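Local coordinates for beta-xylosidase (Uncultured organism, PDB 4MLG), which probably hydrolyses xylo-oligosaccharides, releasing xylose from their non-reducing ends, as a five-bladed beta-propeller glycosidase of family 43, at residues D23-Y28 and V278-K283; F222-M227 and T273-V278. All blocks are in the same frame, centred on the assembly; numbering follows the deposited sequence.

Contact 1: residues D23-Y28 and V278-K283; sequences DKLYIY and VEFKGK
Leu25 and Phe280 are the closest pair across two strands that run roughly antiparallel, at 147°, without joining into one sheet: their CA atoms are 7.3 Å apart and the axes of 24-27 and 278-280 come no nearer than 8.8 Å. No hydrogen bond crosses; each strand spends its backbone bonds on its own sheet, Leu25 with Met56 and Val278 with Tyr285. From Phe280 the chain turns at once, a type I' turn to Lys283 that leads into strand 283-290.

Side chains therefore carry the contact. With CG anti to the backbone N (chi1 -169°), the Phe280 ring reaches across to strand 24-27 and lies against the start of Leu25. Leu25 CB sits over one face, 4.0 Å from the ring centroid, in a CH-pi contact displaced toward the CD1-CE1 edge of that face. The far end of the same ring meets backbone: Asp23 O approaches CZ at the edge, 3.8 Å away. Leu25 then extends beside the base of the phenylalanine, its CD1 lying 3.9 Å from Phe280 CB and equally far from Val278 CG1. Phe287 touches both Leu25 and Val278, and Val20 touches Phe280, so the cluster draws on both sheets that meet here. Replacing Phe280 with an alanine would probably leave Leu25 CB without its aromatic cover and open a gap beside the backbone of Asp23 and Lys24.

Apolar residues meshing between strands of separate antiparallel sheets, with no shared backbone bonds, are characteristic of the blade-to-blade interface of a beta-propeller, here in the family 43 fold.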
ATOM      1  N   ASP A  23      32.657  16.476  10.562  1.00 76.51           N
ATOM      2  CA  ASP A  23      33.381  17.531   9.848  1.00 78.53           C
ATOM      3  C   ASP A  23      33.664  17.180   8.387  1.00 77.21           C
ATOM      4  O   ASP A  23      34.522  17.787   7.744  1.00 77.29           O
ATOM      5  CB  ASP A  23      34.674  17.907  10.577  1.00 83.09           C
ATOM      6  CG  ASP A  23      34.418  18.439  11.971  1.00 87.10           C
ATOM      7  OD1 ASP A  23      33.255  18.785  12.270  1.00 86.29           O
ATOM      8  OD2 ASP A  23      35.378  18.513  12.766  1.00 91.24           O
ATOM      9  N   LYS A  24      32.933  16.195   7.875  1.00 76.51           N
ATOM     10  CA  LYS A  24      33.024  15.795   6.479  1.00 75.11           C
ATOM     11  C   LYS A  24      31.669  15.998   5.819  1.00 73.33           C
ATOM     12  O   LYS A  24      30.632  15.882   6.470  1.00 72.62           O
ATOM     13  CB  LYS A  24      33.435  14.326   6.367  1.00 74.95           C
ATOM     14  CG  LYS A  24      34.928  14.073   6.481  1.00 77.08           C
ATOM     15  CD  LYS A  24      35.226  12.582   6.456  1.00 77.55           C
ATOM     16  CE  LYS A  24      36.592  12.298   5.851  1.00 79.03           C
ATOM     17  NZ  LYS A  24      36.636  12.663   4.407  1.00 77.37           N
ATOM     18  N   LEU A  25      31.676  16.303   4.527  1.00 73.41           N
ATOM     19  CA  LEU A  25      30.432  16.477   3.790  1.00 72.83           C
ATOM     20  C   LEU A  25      30.086  15.215   3.007  1.00 70.94           C
ATOM     21  O   LEU A  25      30.783  14.852   2.061  1.00 71.34           O
ATOM     22  CB  LEU A  25      30.525  17.680   2.850  1.00 74.55           C
ATOM     23  CG  LEU A  25      29.297  17.949   1.979  1.00 74.58           C
ATOM     24  CD1 LEU A  25      28.936  19.425   2.007  1.00 75.56           C
ATOM     25  CD2 LEU A  25      29.541  17.482   0.551  1.00 73.92           C
ATOM     26  N   TYR A  26      29.008  14.551   3.409  1.00 69.18           N
ATOM     27  CA  TYR A  26      28.557  13.347   2.719  1.00 66.31           C
ATOM     28  C   TYR A  26      27.398  13.659   1.781  1.00 61.99           C
ATOM     29  O   TYR A  26      26.536  14.481   2.095  1.00 61.31           O
ATOM     30  CB  TYR A  26      28.144  12.269   3.723  1.00 66.20           C
ATOM     31  CG  TYR A  26      29.286  11.718   4.548  1.00 68.43           C
ATOM     32  CD1 TYR A  26      29.930  10.543   4.184  1.00 69.45           C
ATOM     33  CD2 TYR A  26      29.718  12.374   5.695  1.00 69.63           C
ATOM     34  CE1 TYR A  26      30.974  10.036   4.937  1.00 71.95           C
ATOM     35  CE2 TYR A  26      30.761  11.875   6.453  1.00 72.21           C
ATOM     36  CZ  TYR A  26      31.385  10.707   6.071  1.00 73.52           C
ATOM     37  OH  TYR A  26      32.422  10.206   6.825  1.00 76.33           O
ATOM     38  N   ILE A  27      27.384  13.002   0.627  1.00 58.91           N
ATOM     39  CA  ILE A  27      26.300  13.174  -0.331  1.00 55.90           C
ATOM     40  C   ILE A  27      25.587  11.846  -0.559  1.00 56.83           C
ATOM     41  O   ILE A  27      26.226  10.801  -0.673  1.00 59.16           O
ATOM     42  CB  ILE A  27      26.813  13.714  -1.677  1.00 52.78           C
ATOM     43  CG1 ILE A  27      27.811  14.850  -1.451  1.00 53.02           C
ATOM     44  CG2 ILE A  27      25.650  14.184  -2.538  1.00 50.42           C
ATOM     45  CD1 ILE A  27      28.387  15.419  -2.726  1.00 52.54           C
ATOM     46  N   TYR A  28      24.260  11.891  -0.621  1.00 56.16           N
ATOM     47  CA  TYR A  28      23.464  10.692  -0.852  1.00 56.58           C
ATOM     48  C   TYR A  28      22.569  10.866  -2.074  1.00 55.29           C
ATOM     49  O   TYR A  28      21.384  11.169  -1.944  1.00 54.40           O
ATOM     50  CB  TYR A  28      22.626  10.363   0.384  1.00 57.79           C
ATOM     51  CG  TYR A  28      23.450  10.173   1.638  1.00 60.30           C
ATOM     52  CD1 TYR A  28      24.007   8.939   1.941  1.00 61.48           C
ATOM     53  CD2 TYR A  28      23.674  11.229   2.514  1.00 60.88           C
ATOM     54  CE1 TYR A  28      24.762   8.758   3.084  1.00 63.17           C
ATOM     55  CE2 TYR A  28      24.429  11.057   3.660  1.00 62.27           C
ATOM     56  CZ  TYR A  28      24.971   9.818   3.938  1.00 63.33           C
ATOM     57  OH  TYR A  28      25.723   9.637   5.075  1.00 65.36           O
ATOM     58  N   VAL A 278      23.121  23.079   2.139  1.00 61.38           N
ATOM     59  CA  VAL A 278      23.867  22.777   3.355  1.00 62.76           C
ATOM     60  C   VAL A 278      25.045  23.738   3.520  1.00 66.33           C
ATOM     61  O   VAL A 278      25.624  24.199   2.536  1.00 67.37           O
ATOM     62  CB  VAL A 278      24.368  21.310   3.348  1.00 61.23           C
ATOM     63  CG1 VAL A 278      25.380  21.093   2.233  1.00 61.52           C
ATOM     64  CG2 VAL A 278      24.955  20.925   4.697  1.00 60.97           C
ATOM     65  N   GLU A 279      25.382  24.055   4.766  1.00 69.27           N
ATOM     66  CA  GLU A 279      26.526  24.909   5.060  1.00 72.81           C
ATOM     67  C   GLU A 279      27.758  24.062   5.354  1.00 73.56           C
ATOM     68  O   GLU A 279      27.701  23.129   6.157  1.00 74.04           O
ATOM     69  CB  GLU A 279      26.224  25.819   6.253  1.00 77.06           C
ATOM     70  CG  GLU A 279      27.359  26.766   6.622  1.00 82.06           C
ATOM     71  CD  GLU A 279      27.054  27.592   7.859  1.00 85.25           C
ATOM     72  OE1 GLU A 279      26.208  27.160   8.669  1.00 85.60           O
ATOM     73  OE2 GLU A 279      27.659  28.674   8.021  1.00 87.18           O
ATOM     74  N   PHE A 280      28.870  24.384   4.701  1.00 73.64           N
ATOM     75  CA  PHE A 280      30.119  23.666   4.927  1.00 74.36           C
ATOM     76  C   PHE A 280      31.305  24.626   4.940  1.00 76.53           C
ATOM     77  O   PHE A 280      31.563  25.324   3.958  1.00 77.22           O
ATOM     78  CB  PHE A 280      30.315  22.577   3.869  1.00 73.08           C
ATOM     79  CG  PHE A 280      31.432  21.619   4.181  1.00 73.01           C
ATOM     80  CD1 PHE A 280      31.243  20.583   5.082  1.00 71.60           C
ATOM     81  CD2 PHE A 280      32.668  21.750   3.568  1.00 73.87           C
ATOM     82  CE1 PHE A 280      32.267  19.698   5.371  1.00 71.92           C
ATOM     83  CE2 PHE A 280      33.696  20.868   3.852  1.00 74.35           C
ATOM     84  CZ  PHE A 280      33.496  19.840   4.754  1.00 73.38           C
ATOM     85  N   LYS A 281      32.013  24.654   6.067  1.00 78.18           N
ATOM     86  CA  LYS A 281      33.171  25.527   6.262  1.00 80.07           C
ATOM     87  C   LYS A 281      32.865  27.010   6.046  1.00 80.67           C
ATOM     88  O   LYS A 281      33.617  27.715   5.375  1.00 81.62           O
ATOM     89  CB  LYS A 281      34.348  25.086   5.386  1.00 80.60           C
ATOM     90  CG  LYS A 281      34.941  23.744   5.782  1.00 81.22           C
ATOM     91  CD  LYS A 281      36.140  23.390   4.919  1.00 83.03           C
ATOM     92  CE  LYS A 281      36.801  22.106   5.394  1.00 84.20           C
ATOM     93  NZ  LYS A 281      37.949  21.716   4.528  1.00 85.13           N
ATOM     94  N   GLY A 282      31.758  27.474   6.619  1.00 80.86           N
ATOM     95  CA  GLY A 282      31.417  28.886   6.594  1.00 82.37           C
ATOM     96  C   GLY A 282      30.703  29.349   5.339  1.00 81.35           C
ATOM     97  O   GLY A 282      30.250  30.492   5.265  1.00 81.54           O
ATOM     98  N   LYS A 283      30.601  28.468   4.349  1.00 80.04           N
ATOM     99  CA  LYS A 283      29.947  28.814   3.090  1.00 78.51           C
ATOM    100  C   LYS A 283      28.788  27.876   2.775  1.00 75.49           C
ATOM    101  O   LYS A 283      28.826  26.691   3.107  1.00 75.62           O
ATOM    102  CB  LYS A 283      30.953  28.801   1.939  1.00 79.74           C
ATOM    103  CG  LYS A 283      32.126  29.740   2.136  1.00 83.04           C
ATOM    104  CD  LYS A 283      33.089  29.672   0.967  1.00 84.73           C
ATOM    105  CE  LYS A 283      34.276  30.595   1.188  1.00 88.41           C
ATOM    106  NZ  LYS A 283      35.246  30.541   0.061  1.00 89.69           N
TER

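Contact 2: residues F222-M227 and T273-V278; sequences FEASWM and THHSIV. With CA (calcium ion), chain M; SO4 (sulfate ion), chain N.
Trp226 and Ile277 make the one hydrogen bond between the two segments: indole NE1 donates to the Ile277 carbonyl O at 3.0 Å. The bond is bent, with 138° at the hydrogen, and arrives in the carbonyl plane on a lone pair, although the oxygen stands somewhat out of the indole plane. The first torsion of Trp226, -173°, points the side chain away from its own N and carries the indole over strand 276-278, its N-H within reach of this acceptor.

Contacts over ring faces do most of the packing. Ser276 CB lies almost squarely under the six-membered ring of Trp226, 3.6 Å from its centroid, while the serine hydroxyl is engaged elsewhere, with Pro16 O and Ala18 N. The methyl CB of Ala224 sits centrally on one face of His274, 3.5 Å from the ring centroid. Between these two, His275 fills in obliquely: its NE2 is 3.7 Å from Trp226 CB and is hydrogen-bonded to Ser237, on the strand beside 223-230.

Metal and anion meet on His274. Its NE2 binds the calcium ion at 2.8 Å, the metal lying in the ring plane and also held by Asp85. On the other nitrogen, ND1 makes a weak hydrogen bond to sulfate O2, 3.3 Å long; this anion, probably from the crystallisation liquor, also lies near the carboxylate of Glu223.

Apolar cover on one ring face leaves the ring edge to bind calcium, and Ala224 is likely to limit the tilt of this histidine in the metal site near the propeller's centre.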
ATOM      1  N   PHE A 222       5.930  20.734  -6.731  1.00 52.35           N
ATOM      2  CA  PHE A 222       5.914  19.556  -7.591  1.00 52.27           C
ATOM      3  C   PHE A 222       6.622  18.391  -6.904  1.00 52.21           C
ATOM      4  O   PHE A 222       6.039  17.323  -6.734  1.00 53.48           O
ATOM      5  CB  PHE A 222       6.571  19.856  -8.943  1.00 52.68           C
ATOM      6  CG  PHE A 222       6.383  18.767  -9.969  1.00 51.84           C
ATOM      7  CD1 PHE A 222       5.289  18.779 -10.822  1.00 51.37           C
ATOM      8  CD2 PHE A 222       7.300  17.733 -10.082  1.00 51.58           C
ATOM      9  CE1 PHE A 222       5.113  17.778 -11.766  1.00 51.61           C
ATOM     10  CE2 PHE A 222       7.131  16.729 -11.022  1.00 51.43           C
ATOM     11  CZ  PHE A 222       6.036  16.751 -11.864  1.00 51.62           C
ATOM     12  N   GLU A 223       7.875  18.605  -6.507  1.00 51.14           N
ATOM     13  CA  GLU A 223       8.670  17.566  -5.854  1.00 50.69           C
ATOM     14  C   GLU A 223       9.934  18.147  -5.223  1.00 50.37           C
ATOM     15  O   GLU A 223      10.094  19.365  -5.147  1.00 51.37           O
ATOM     16  CB  GLU A 223       9.062  16.477  -6.856  1.00 51.74           C
ATOM     17  CG  GLU A 223      10.012  16.961  -7.941  1.00 52.62           C
ATOM     18  CD  GLU A 223      10.470  15.850  -8.860  1.00 52.78           C
ATOM     19  OE1 GLU A 223       9.864  14.759  -8.829  1.00 53.71           O
ATOM     20  OE2 GLU A 223      11.442  16.070  -9.615  1.00 52.64           O
ATOM     21  N   ALA A 224      10.818  17.259  -4.773  1.00 49.66           N
ATOM     22  CA  ALA A 224      12.124  17.631  -4.218  1.00 50.93           C
ATOM     23  C   ALA A 224      12.051  18.525  -2.981  1.00 52.06           C
ATOM     24  O   ALA A 224      12.647  19.601  -2.954  1.00 53.52           O
ATOM     25  CB  ALA A 224      13.003  18.274  -5.290  1.00 50.89           C
ATOM     26  N   SER A 225      11.332  18.073  -1.957  1.00 51.80           N
ATOM     27  CA  SER A 225      11.235  18.819  -0.705  1.00 50.67           C
ATOM     28  C   SER A 225      12.586  18.917  -0.006  1.00 50.63           C
ATOM     29  O   SER A 225      13.338  17.946   0.049  1.00 51.33           O
ATOM     30  CB  SER A 225      10.219  18.166   0.235  1.00 49.87           C
ATOM     31  OG  SER A 225       8.892  18.358  -0.221  1.00 50.46           O
ATOM     32  N   TRP A 226      12.891  20.097   0.526  1.00 51.09           N
ATOM     33  CA  TRP A 226      14.092  20.285   1.334  1.00 51.32           C
ATOM     34  C   TRP A 226      13.891  21.401   2.355  1.00 53.13           C
ATOM     35  O   TRP A 226      13.205  22.384   2.083  1.00 54.13           O
ATOM     36  CB  TRP A 226      15.311  20.580   0.457  1.00 48.95           C
ATOM     37  CG  TRP A 226      16.595  20.611   1.229  1.00 48.32           C
ATOM     38  CD1 TRP A 226      17.218  21.712   1.740  1.00 50.00           C
ATOM     39  CD2 TRP A 226      17.408  19.487   1.589  1.00 47.91           C
ATOM     40  NE1 TRP A 226      18.372  21.343   2.392  1.00 50.41           N
ATOM     41  CE2 TRP A 226      18.511  19.983   2.313  1.00 49.11           C
ATOM     42  CE3 TRP A 226      17.312  18.109   1.366  1.00 47.23           C
ATOM     43  CZ2 TRP A 226      19.508  19.150   2.817  1.00 48.95           C
ATOM     44  CZ3 TRP A 226      18.304  17.284   1.866  1.00 47.94           C
ATOM     45  CH2 TRP A 226      19.387  17.808   2.582  1.00 49.10           C
ATOM     46  N   MET A 227      14.496  21.240   3.529  1.00 53.99           N
ATOM     47  CA  MET A 227      14.331  22.195   4.618  1.00 55.22           C
ATOM     48  C   MET A 227      15.665  22.489   5.291  1.00 56.49           C
ATOM     49  O   MET A 227      16.395  21.569   5.658  1.00 57.08           O
ATOM     50  CB  MET A 227      13.352  21.643   5.656  1.00 55.51           C
ATOM     51  CG  MET A 227      13.115  22.562   6.843  1.00 57.45           C
ATOM     52  SD  MET A 227      12.027  23.946   6.451  1.00 58.06           S
ATOM     53  CE  MET A 227      10.508  23.076   6.075  1.00 45.46           C
ATOM     54  N   THR A 273      15.000  18.945 -12.101  1.00 51.60           N
ATOM     55  CA  THR A 273      15.933  19.687 -11.265  1.00 50.61           C
ATOM     56  C   THR A 273      15.726  19.299  -9.799  1.00 49.36           C
ATOM     57  O   THR A 273      14.606  19.315  -9.289  1.00 48.91           O
ATOM     58  CB  THR A 273      15.818  21.217 -11.476  1.00 50.97           C
ATOM     59  OG1 THR A 273      16.745  21.895 -10.620  1.00 52.89           O
ATOM     60  CG2 THR A 273      14.402  21.712 -11.195  1.00 49.00           C
ATOM     61  N   HIS A 274      16.811  18.917  -9.137  1.00 50.61           N
ATOM     62  CA  HIS A 274      16.741  18.434  -7.762  1.00 52.92           C
ATOM     63  C   HIS A 274      17.929  18.980  -6.988  1.00 55.13           C
ATOM     64  O   HIS A 274      18.984  19.224  -7.569  1.00 55.61           O
ATOM     65  CB  HIS A 274      16.760  16.908  -7.739  1.00 53.49           C
ATOM     66  CG  HIS A 274      16.070  16.311  -6.554  1.00 54.80           C
ATOM     67  ND1 HIS A 274      14.873  15.636  -6.654  1.00 55.10           N
ATOM     68  CD2 HIS A 274      16.408  16.288  -5.243  1.00 55.27           C
ATOM     69  CE1 HIS A 274      14.504  15.220  -5.456  1.00 54.96           C
ATOM     70  NE2 HIS A 274      15.416  15.605  -4.581  1.00 55.35           N
ATOM     71  N   HIS A 275      17.770  19.163  -5.681  1.00 56.24           N
ATOM     72  CA  HIS A 275      18.781  19.881  -4.915  1.00 58.46           C
ATOM     73  C   HIS A 275      18.861  19.502  -3.440  1.00 59.68           C
ATOM     74  O   HIS A 275      18.104  18.665  -2.947  1.00 59.59           O
ATOM     75  CB  HIS A 275      18.494  21.373  -4.985  1.00 59.54           C
ATOM     76  CG  HIS A 275      17.334  21.786  -4.137  1.00 60.32           C
ATOM     77  ND1 HIS A 275      16.045  21.375  -4.397  1.00 59.40           N
ATOM     78  CD2 HIS A 275      17.271  22.542  -3.017  1.00 61.64           C
ATOM     79  CE1 HIS A 275      15.234  21.874  -3.483  1.00 60.01           C
ATOM     80  NE2 HIS A 275      15.953  22.585  -2.632  1.00 61.28           N
ATOM     81  N   SER A 276      19.792  20.157  -2.750  1.00 60.76           N
ATOM     82  CA  SER A 276      19.927  20.082  -1.300  1.00 61.16           C
ATOM     83  C   SER A 276      20.848  21.208  -0.841  1.00 61.54           C
ATOM     84  O   SER A 276      21.925  21.405  -1.406  1.00 62.11           O
ATOM     85  CB  SER A 276      20.493  18.730  -0.866  1.00 61.83           C
ATOM     86  OG  SER A 276      21.816  18.553  -1.341  1.00 63.70           O
ATOM     87  N   ILE A 277      20.420  21.948   0.178  1.00 60.74           N
ATOM     88  CA  ILE A 277      21.184  23.090   0.672  1.00 59.78           C
ATOM     89  C   ILE A 277      21.828  22.790   2.025  1.00 60.22           C
ATOM     90  O   ILE A 277      21.165  22.311   2.945  1.00 59.57           O
ATOM     91  CB  ILE A 277      20.295  24.341   0.793  1.00 58.10           C
ATOM     92  CG1 ILE A 277      19.568  24.603  -0.528  1.00 55.67           C
ATOM     93  CG2 ILE A 277      21.122  25.546   1.205  1.00 58.77           C
ATOM     94  CD1 ILE A 277      18.665  25.810  -0.502  1.00 55.36           C
ATOM     95  N   VAL A 278      23.121  23.079   2.139  1.00 61.38           N
ATOM     96  CA  VAL A 278      23.867  22.777   3.355  1.00 62.76           C
ATOM     97  C   VAL A 278      25.045  23.738   3.520  1.00 66.33           C
ATOM     98  O   VAL A 278      25.624  24.199   2.536  1.00 67.37           O
ATOM     99  CB  VAL A 278      24.368  21.310   3.348  1.00 61.23           C
ATOM    100  CG1 VAL A 278      25.380  21.093   2.233  1.00 61.52           C
ATOM    101  CG2 VAL A 278      24.955  20.925   4.697  1.00 60.97           C
TER
HETATM  102 CA    CA M 401      15.909  15.504  -1.836  1.00 62.49          CA
HETATM  103  S   SO4 N 402      12.904  12.088  -8.982  1.00109.91           S
HETATM  104  O1  SO4 N 402      14.174  11.447  -9.308  1.00109.70           O
HETATM  105  O2  SO4 N 402      13.155  13.386  -8.362  1.00109.63           O
HETATM  106  O3  SO4 N 402      12.124  12.272 -10.203  1.00109.16           O
HETATM  107  O4  SO4 N 402      12.167  11.246  -8.045  1.00109.69           O

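How the contacts relate
Strand 276-280 serves both contacts: its beginning and the residues before it enter contact 2, its end enters contact 1, and Val278 lies in both segments but touches across only contact 1. Contact 2 is fully buried, about 5 Å from the centre of the chain to its own centre; contact 1, about 16 Å out, is only partly buried and borders an exposed turn. One strand thus meets the sheet of 24-32 through one contact and that of 223-230 through the other, as a propeller blade meets its two neighbours. The chemistry follows position: farther from the centre contact 1 is apolar, whereas close to it contact 2 adds a hydrogen bond, histidines and the calcium ion.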